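Local structure of putative aldehyde dehydrogenase AldY (Bacillus subtilis, 4DNG) at residues Asn291-His296 with Ala387-Ala392. The protein probably oxidises aldehydes to carboxylates with NAD+ and may contribute to protecting the cell against stress from ethanol and related compounds. Sequence-based numbering, arbitrary orientation.
Sequences NRIIVH and ATIIKA
Arg292 lays the aliphatic part of its side chain across Ile390. Arg292 CB is 3.8 Å from Ile390 CD1, and CG and CD stay close to the same methyl. Its guanidinium group then runs on to other partners, the backbone O of Met401 and the side chain of Asn257. Both backbone polar groups of Ile293 bond to the 387-392 strand. Ile293 N donates to Thr388 O at 2.7 Å, and Ile293 O accepts from Ile390 N. Its side chain lies alongside that of Ile389, pointing the same way, with Ile293 CD1 4.0 Å from Ile389 CD1. Ile294 turns to the other face, where Ile294 CG2 meets Ala392 CB at 4.1 Å. Val295 N donates to Ile390 O in a nearly straight bond, 172° at the hydrogen. Val295 O accepts from Ala392 N at 3.2 Å, with the donor above the carbonyl plane. In Ile389, CG1 lies beside the backbone N (chi1 -36°), which puts CG2 roughly anti to N; Ile389 CG2 meets Val295 CG2 at 4.1 Å. With an alanine here the CD1 and CG2 branches go, which is likely to leave a gap between Ile293, Val295 and Tyr300. His296 stands at the N-cap of helix 297-313, its ND1 making a weak hydrogen bond to Asp298 N. That helix packs on the Ile293, Val295 and Ile389 face, while helix 395-403 packs on the Ile294, Ile390 and Ala392 face. The two strands are parallel neighbours in the helix-flanked alpha/beta sheet of the aldehyde dehydrogenase catalytic domain.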
# COMPACT_ATOMS: atom_id res chain seq x y z
N ASN A 291 -6.00 16.10 20.82
CA ASN A 291 -4.85 16.98 21.01
C ASN A 291 -5.31 18.40 21.24
O ASN A 291 -4.93 19.06 22.21
CB ASN A 291 -3.92 16.92 19.79
CG ASN A 291 -3.22 15.58 19.66
OD1 ASN A 291 -2.05 15.44 20.03
ND2 ASN A 291 -3.93 14.58 19.14
N ARG A 292 -6.16 18.85 20.32
CA ARG A 292 -6.73 20.16 20.39
C ARG A 292 -8.26 20.09 20.22
O ARG A 292 -8.79 19.22 19.52
CB ARG A 292 -6.09 21.08 19.34
CG ARG A 292 -6.49 20.79 17.91
CD ARG A 292 -5.43 21.24 16.91
NE ARG A 292 -5.42 20.34 15.75
CZ ARG A 292 -6.21 20.45 14.69
NH1 ARG A 292 -6.14 19.56 13.72
NH2 ARG A 292 -7.06 21.46 14.58
N ILE A 293 -8.93 21.01 20.90
CA ILE A 293 -10.37 21.02 21.01
C ILE A 293 -10.81 22.35 20.43
O ILE A 293 -10.37 23.42 20.86
CB ILE A 293 -10.83 20.87 22.48
CG1 ILE A 293 -10.41 19.50 23.04
CG2 ILE A 293 -12.34 21.02 22.59
CD1 ILE A 293 -10.41 19.42 24.56
N ILE A 294 -11.66 22.25 19.41
CA ILE A 294 -12.10 23.41 18.66
C ILE A 294 -13.56 23.62 19.00
O ILE A 294 -14.38 22.71 18.87
CB ILE A 294 -11.92 23.17 17.15
CG1 ILE A 294 -10.48 22.70 16.87
CG2 ILE A 294 -12.27 24.42 16.37
CD1 ILE A 294 -10.33 21.84 15.64
N VAL A 295 -13.88 24.82 19.47
CA VAL A 295 -15.20 25.12 19.97
C VAL A 295 -15.71 26.44 19.38
O VAL A 295 -15.05 27.48 19.53
CB VAL A 295 -15.23 25.18 21.50
CG1 VAL A 295 -16.64 25.44 22.00
CG2 VAL A 295 -14.70 23.88 22.09
N HIS A 296 -16.87 26.37 18.72
CA HIS A 296 -17.59 27.54 18.18
C HIS A 296 -17.76 28.62 19.21
O HIS A 296 -17.86 28.33 20.41
CB HIS A 296 -18.97 27.11 17.67
CG HIS A 296 -19.69 28.19 16.88
ND1 HIS A 296 -20.50 29.10 17.46
CD2 HIS A 296 -19.69 28.47 15.51
CE1 HIS A 296 -20.99 29.92 16.52
NE2 HIS A 296 -20.50 29.54 15.33
N ALA A 387 -4.46 19.81 27.41
CA ALA A 387 -5.55 20.12 26.49
C ALA A 387 -5.37 21.54 25.96
O ALA A 387 -4.84 22.40 26.66
CB ALA A 387 -6.91 19.98 27.18
N THR A 388 -5.80 21.75 24.72
CA THR A 388 -5.72 23.05 24.07
C THR A 388 -7.08 23.38 23.43
O THR A 388 -7.60 22.62 22.61
CB THR A 388 -4.57 23.09 23.03
OG1 THR A 388 -3.35 22.65 23.63
CG2 THR A 388 -4.38 24.50 22.49
N ILE A 389 -7.65 24.52 23.82
CA ILE A 389 -8.97 24.91 23.34
C ILE A 389 -8.80 26.07 22.39
O ILE A 389 -8.12 27.06 22.70
CB ILE A 389 -9.91 25.33 24.48
CG1 ILE A 389 -9.68 24.48 25.76
CG2 ILE A 389 -11.36 25.33 23.99
CD1 ILE A 389 -10.48 23.20 25.89
N ILE A 390 -9.43 25.92 21.22
CA ILE A 390 -9.34 26.89 20.15
C ILE A 390 -10.71 27.46 19.80
O ILE A 390 -11.69 26.73 19.66
CB ILE A 390 -8.69 26.24 18.90
CG1 ILE A 390 -7.26 25.83 19.23
CG2 ILE A 390 -8.77 27.18 17.68
CD1 ILE A 390 -6.76 24.66 18.41
N LYS A 391 -10.75 28.78 19.66
CA LYS A 391 -11.95 29.52 19.29
C LYS A 391 -12.18 29.45 17.77
O LYS A 391 -11.25 29.65 16.99
CB LYS A 391 -11.78 30.98 19.72
CG LYS A 391 -13.03 31.85 19.64
CD LYS A 391 -13.97 31.56 20.80
CE LYS A 391 -14.72 32.79 21.28
NZ LYS A 391 -13.90 33.59 22.24
N ALA A 392 -13.42 29.15 17.38
CA ALA A 392 -13.87 29.25 15.98
C ALA A 392 -15.03 30.26 15.86
O ALA A 392 -15.96 30.26 16.68
CB ALA A 392 -14.29 27.88 15.44